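Local coordinates for protein probable CoA-transferase alpha subunit (Rhodococcus jostii, PDB 6COJ) that binds a CoA thioester of a spirobicyclic acid and, as the alpha subunit of a CoA-transferase-family enzyme, probably acts on such thioesters, at residues G251-T255 and F267-Y271; V27-S32 and R56-T60. The protein carries 1 engineered substitution. One frame throughout, in Å; residues are numbered along the deposited sequence.

Contact 1 (G251-T255 and F267-Y271); sequences GAHFT and FQRHY
Phe254, in the loop after strand 244-247, comes up against Gln268 on helix 265-274, their CA atoms 6.2 Å apart, and this is where the two backbones draw nearest. The loop makes a type VI (VIa-like) beta turn over residues 252-255, with the cis peptide bond between His253 and Phe254 at its centre. Around that point His253, Phe254, Phe267 and Tyr271 build a buried aromatic cluster with Phe254 in the middle. CG of Phe254 sits between the backbone N and the carbonyl carbon (chi1 43°), which brings the ring up to the helix. Its three neighbours there each take a different part of the ring. CD2 of Phe254 reaches the edge of the Phe267 ring, 3.5 Å from CD2 of that residue, and the two planes stand at 54°. At the far end, Phe254 CZ lies over one face of Tyr271, toward the rim, 3.6 Å from Tyr271 CG. Along the remaining edge comes the amide of Gln268: its OE1 sits in the plane of the Phe254 ring, 3.5 Å from CE1, with the amide turned 85° to that ring. OE1 is hydrogen-bonded to Ser43 OG, and NE2 to Leu91 O, which fixes the flip of the amide. His253 adds its CE1, 3.7 Å from Phe267 CD2, while Phe254 CB covers part of one imidazole face. Both nitrogens of this buried ring are satisfied, ND1 by Tyr296 OH and NE2 by Asp264 OD2. Helix 293-306, through Tyr296 and Val300, packs on the cluster. Closing the turn, Ala252 O accepts from both Thr255 N, at 2.8 Å, and Thr255 OG1, at 2.7 Å, the two donors coming from the same face of the carbonyl plane.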
loop_
_atom_site.group_PDB
_atom_site.type_symbol
_atom_site.label_atom_id
_atom_site.label_comp_id
_atom_site.label_asym_id
_atom_site.label_seq_id
_atom_site.Cartn_x
_atom_site.Cartn_y
_atom_site.Cartn_z
ATOM N N GLY A 251 -0.305 -26.382 -9.207
ATOM C CA GLY A 251 -0.078 -26.422 -7.775
ATOM C C GLY A 251 -1.079 -25.651 -6.946
ATOM O O GLY A 251 -0.986 -25.685 -5.714
ATOM N N ALA A 252 -2.019 -24.948 -7.585
ATOM C CA ALA A 252 -3.130 -24.337 -6.879
ATOM C C ALA A 252 -4.412 -25.162 -6.957
ATOM O O ALA A 252 -5.382 -24.830 -6.270
ATOM C CB ALA A 252 -3.380 -22.912 -7.393
ATOM N N HIS A 253 -4.434 -26.228 -7.756
ATOM C CA HIS A 253 -5.640 -27.044 -7.885
ATOM C C HIS A 253 -6.069 -27.531 -6.497
ATOM O O HIS A 253 -5.228 -28.033 -5.758
ATOM C CB HIS A 253 -5.361 -28.245 -8.792
ATOM C CG HIS A 253 -6.577 -29.067 -9.075
ATOM N ND1 HIS A 253 -7.029 -30.048 -8.216
ATOM C CD2 HIS A 253 -7.448 -29.041 -10.112
ATOM C CE1 HIS A 253 -8.129 -30.585 -8.709
ATOM N NE2 HIS A 253 -8.400 -29.999 -9.863
ATOM N N PHE A 254 -7.349 -27.424 -6.125
ATOM C CA PHE A 254 -8.473 -27.130 -7.010
ATOM C C PHE A 254 -8.981 -25.689 -6.969
ATOM O O PHE A 254 -10.110 -25.427 -7.388
ATOM C CB PHE A 254 -9.642 -28.078 -6.678
ATOM C CG PHE A 254 -9.886 -28.260 -5.197
ATOM C CD1 PHE A 254 -10.681 -27.362 -4.486
ATOM C CD2 PHE A 254 -9.318 -29.329 -4.512
ATOM C CE1 PHE A 254 -10.903 -27.538 -3.122
ATOM C CE2 PHE A 254 -9.536 -29.509 -3.147
ATOM C CZ PHE A 254 -10.330 -28.613 -2.454
ATOM N N THR A 255 -8.167 -24.751 -6.487
ATOM C CA THR A 255 -8.558 -23.346 -6.524
ATOM C C THR A 255 -8.168 -22.729 -7.872
ATOM O O THR A 255 -7.413 -23.315 -8.656
ATOM C CB THR A 255 -7.925 -22.575 -5.360
ATOM O OG1 THR A 255 -6.495 -22.487 -5.511
ATOM C CG2 THR A 255 -8.253 -23.290 -4.049
ATOM N N PHE A 267 -14.513 -30.698 -9.023
ATOM C CA PHE A 267 -13.694 -31.375 -8.026
ATOM C C PHE A 267 -13.860 -30.754 -6.652
ATOM O O PHE A 267 -13.850 -31.466 -5.642
ATOM C CB PHE A 267 -12.218 -31.427 -8.413
ATOM C CG PHE A 267 -11.431 -32.375 -7.555
ATOM C CD1 PHE A 267 -11.463 -33.738 -7.811
ATOM C CD2 PHE A 267 -10.722 -31.921 -6.458
ATOM C CE1 PHE A 267 -10.773 -34.623 -7.007
ATOM C CE2 PHE A 267 -10.026 -32.804 -5.649
ATOM C CZ PHE A 267 -10.057 -34.162 -5.924
ATOM N N GLN A 268 -13.990 -29.429 -6.578
ATOM C CA GLN A 268 -14.227 -28.822 -5.273
ATOM C C GLN A 268 -15.528 -29.325 -4.666
ATOM O O GLN A 268 -15.595 -29.592 -3.463
ATOM C CB GLN A 268 -14.219 -27.300 -5.351
ATOM C CG GLN A 268 -14.462 -26.682 -3.988
ATOM C CD GLN A 268 -14.173 -25.209 -3.966
ATOM O OE1 GLN A 268 -13.031 -24.802 -3.789
ATOM N NE2 GLN A 268 -15.208 -24.409 -4.124
ATOM N N ARG A 269 -16.570 -29.466 -5.488
ATOM C CA ARG A 269 -17.807 -30.071 -5.005
ATOM C C ARG A 269 -17.569 -31.473 -4.467
ATOM O O ARG A 269 -18.135 -31.849 -3.436
ATOM C CB ARG A 269 -18.872 -30.078 -6.098
ATOM C CG ARG A 269 -19.551 -28.741 -6.271
ATOM C CD ARG A 269 -20.786 -28.835 -7.143
ATOM N NE ARG A 269 -20.484 -29.220 -8.513
ATOM C CZ ARG A 269 -20.267 -28.356 -9.498
ATOM N NH1 ARG A 269 -20.288 -27.049 -9.263
ATOM N NH2 ARG A 269 -20.014 -28.801 -10.718
ATOM N N HIS A 270 -16.727 -32.259 -5.147
ATOM C CA HIS A 270 -16.430 -33.612 -4.680
ATOM C C HIS A 270 -15.680 -33.591 -3.353
ATOM O O HIS A 270 -15.961 -34.400 -2.458
ATOM C CB HIS A 270 -15.632 -34.364 -5.747
ATOM C CG HIS A 270 -15.303 -35.778 -5.376
ATOM N ND1 HIS A 270 -16.266 -36.753 -5.237
ATOM C CD2 HIS A 270 -14.119 -36.377 -5.118
ATOM C CE1 HIS A 270 -15.691 -37.893 -4.907
ATOM N NE2 HIS A 270 -14.389 -37.692 -4.826
ATOM N N TYR A 271 -14.722 -32.672 -3.203
ATOM C CA TYR A 271 -14.049 -32.493 -1.921
ATOM C C TYR A 271 -15.055 -32.213 -0.808
ATOM O O TYR A 271 -15.033 -32.860 0.248
ATOM C CB TYR A 271 -13.017 -31.358 -2.036
ATOM C CG TYR A 271 -12.705 -30.662 -0.728
ATOM C CD1 TYR A 271 -11.856 -31.242 0.213
ATOM C CD2 TYR A 271 -13.265 -29.425 -0.429
ATOM C CE1 TYR A 271 -11.579 -30.607 1.417
ATOM C CE2 TYR A 271 -12.996 -28.783 0.775
ATOM C CZ TYR A 271 -12.149 -29.378 1.692
ATOM O OH TYR A 271 -11.870 -28.748 2.880
#

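Contact 2 (V27-S32 and R56-T60); sequences VGELRS and RSDVT
Arg31, whose carbonyl carbon lies 3.8 Å from Val59 CG1 across the contact, turns its guanidinium back on its own loop, where it meets the carbonyls of Gly28 and Leu30 close to its own plane. NH2 donates to Gly28 O at 2.7 Å and to Leu30 O at 3.0 Å. NH2 nevertheless sits above the plane of each carbonyl, so neither bond follows a lone pair. Pinned this way, the loop offers its backbone to Val59, which leans its two methyls on it: CG1 on Arg31, and CG2 3.9 Å from Leu30 O. Further back, Val27 CG1, anti to the backbone N (chi1 172°), rests against Ser57 CB and OG, 3.6 Å from OG. That hydroxyl accepts from Val59 N at 3.1 Å in an ST turn and is also hydrogen-bonded to Leu54 O of helix 48-56. With an alanine in place of Ser57, Val59 N and Leu54 O would probably both lose the hydroxyl they share, leaving the turn freer to shift under the valines. The one hydrogen bond between the segments runs from Thr60 N to Ser32 OG, 2.9 Å long and fairly straight at 158°. Beside it, Ser32 CA approaches Thr60 O at 3.1 Å in a CH...O contact. Backbone bonding between Thr60 and Gly33 continues the pairing, just ahead of strands 35-38 and 62-65, neighbours in the parallel sheet that helix 48-56 joins in a beta-alpha-beta crossover of this Rossmann-like fold.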
loop_
_atom_site.group_PDB
_atom_site.type_symbol
_atom_site.label_atom_id
_atom_site.label_comp_id
_atom_site.label_asym_id
_atom_site.label_seq_id
_atom_site.Cartn_x
_atom_site.Cartn_y
_atom_site.Cartn_z
ATOM N N VAL A 27 8.348 -28.271 3.134
ATOM C CA VAL A 27 7.655 -28.612 4.370
ATOM C C VAL A 27 8.637 -29.128 5.414
ATOM O O VAL A 27 8.420 -28.950 6.621
ATOM C CB VAL A 27 6.486 -29.568 4.071
ATOM C CG1 VAL A 27 5.845 -30.104 5.364
ATOM C CG2 VAL A 27 5.458 -28.824 3.221
ATOM N N GLY A 28 9.747 -29.728 4.973
ATOM C CA GLY A 28 10.804 -30.150 5.880
ATOM C C GLY A 28 11.468 -29.011 6.636
ATOM O O GLY A 28 12.147 -29.260 7.639
ATOM N N GLU A 29 11.315 -27.774 6.164
ATOM C CA GLU A 29 11.800 -26.593 6.867
ATOM C C GLU A 29 10.808 -26.069 7.892
ATOM O O GLU A 29 11.158 -25.176 8.676
ATOM C CB GLU A 29 12.100 -25.468 5.869
ATOM C CG GLU A 29 13.271 -25.741 4.949
ATOM C CD GLU A 29 14.524 -26.108 5.714
ATOM O OE1 GLU A 29 15.005 -27.251 5.562
ATOM O OE2 GLU A 29 15.020 -25.258 6.480
ATOM N N LEU A 30 9.579 -26.574 7.885
ATOM C CA LEU A 30 8.562 -26.165 8.840
ATOM C C LEU A 30 8.621 -27.056 10.073
ATOM O O LEU A 30 9.189 -28.151 10.053
ATOM C CB LEU A 30 7.176 -26.239 8.202
ATOM C CG LEU A 30 7.048 -25.491 6.875
ATOM C CD1 LEU A 30 5.658 -25.715 6.298
ATOM C CD2 LEU A 30 7.341 -23.989 7.048
ATOM N N ARG A 31 8.036 -26.566 11.161
ATOM C CA ARG A 31 8.056 -27.283 12.424
ATOM C C ARG A 31 6.692 -27.174 13.080
ATOM O O ARG A 31 5.990 -26.170 12.927
ATOM C CB ARG A 31 9.102 -26.706 13.387
ATOM C CG ARG A 31 10.517 -26.673 12.842
ATOM C CD ARG A 31 11.103 -28.073 12.776
ATOM N NE ARG A 31 12.515 -28.056 12.411
ATOM C CZ ARG A 31 12.970 -28.236 11.177
ATOM N NH1 ARG A 31 14.273 -28.203 10.936
ATOM N NH2 ARG A 31 12.121 -28.460 10.184
ATOM N N SER A 32 6.327 -28.217 13.824
ATOM C CA SER A 32 5.102 -28.159 14.600
ATOM C C SER A 32 5.149 -26.953 15.530
ATOM O O SER A 32 6.214 -26.574 16.028
ATOM C CB SER A 32 4.918 -29.452 15.401
ATOM O OG SER A 32 4.703 -30.551 14.525
ATOM N N ARG A 56 0.912 -34.676 4.249
ATOM C CA ARG A 56 1.745 -35.873 4.221
ATOM C C ARG A 56 2.732 -35.893 5.379
ATOM O O ARG A 56 3.147 -36.974 5.812
ATOM C CB ARG A 56 2.514 -35.938 2.900
ATOM C CG ARG A 56 1.663 -36.217 1.685
ATOM C CD ARG A 56 2.518 -36.631 0.500
ATOM N NE ARG A 56 3.453 -35.601 0.072
ATOM C CZ ARG A 56 3.153 -34.629 -0.789
ATOM N NH1 ARG A 56 1.936 -34.559 -1.314
ATOM N NH2 ARG A 56 4.069 -33.738 -1.135
ATOM N N SER A 57 3.124 -34.720 5.876
ATOM C CA SER A 57 4.121 -34.581 6.926
ATOM C C SER A 57 3.490 -34.789 8.300
ATOM O O SER A 57 2.272 -34.922 8.444
ATOM C CB SER A 57 4.756 -33.189 6.883
ATOM O OG SER A 57 3.944 -32.208 7.529
ATOM N N ASP A 58 4.343 -34.797 9.322
ATOM C CA ASP A 58 3.896 -34.834 10.709
ATOM C C ASP A 58 3.834 -33.458 11.354
ATOM O O ASP A 58 3.653 -33.368 12.572
ATOM C CB ASP A 58 4.763 -35.785 11.542
ATOM C CG ASP A 58 6.203 -35.317 11.682
ATOM O OD1 ASP A 58 6.583 -34.292 11.075
ATOM O OD2 ASP A 58 6.965 -35.990 12.408
ATOM N N VAL A 59 3.998 -32.389 10.575
ATOM C CA VAL A 59 3.943 -31.038 11.124
ATOM C C VAL A 59 2.512 -30.731 11.537
ATOM O O VAL A 59 1.581 -30.836 10.730
ATOM C CB VAL A 59 4.451 -30.025 10.088
ATOM C CG1 VAL A 59 4.200 -28.600 10.582
ATOM C CG2 VAL A 59 5.933 -30.246 9.817
ATOM N N THR A 60 2.330 -30.324 12.791
ATOM C CA THR A 60 0.990 -30.125 13.327
ATOM C C THR A 60 1.049 -29.014 14.371
ATOM O O THR A 60 2.046 -28.295 14.470
ATOM C CB THR A 60 0.452 -31.459 13.863
ATOM O OG1 THR A 60 -0.946 -31.332 14.154
ATOM C CG2 THR A 60 1.209 -31.882 15.117
#

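In the fold
Contact 1 is wholly buried, whereas contact 2 is partly open to solvent, with Arg31, Ser32 and Asp58 on its exposed side. Their centres lie 22 Å apart and their nearest atoms about 10 Å apart, so they do not touch. Helix 48-56 nevertheless borders both: Met48 packs on Phe254 and Thr255 at one end, and Leu54 on Val27, Leu30 and Val59 at the other. Chemistry follows place. Contact 1 fastens helix 265-274 to the loop beyond the last strand of the parallel sheet through rings, with no hydrogen bond between its segments; contact 2 brings together the approaches to two adjacent central strands through small side chains and backbone polar groups.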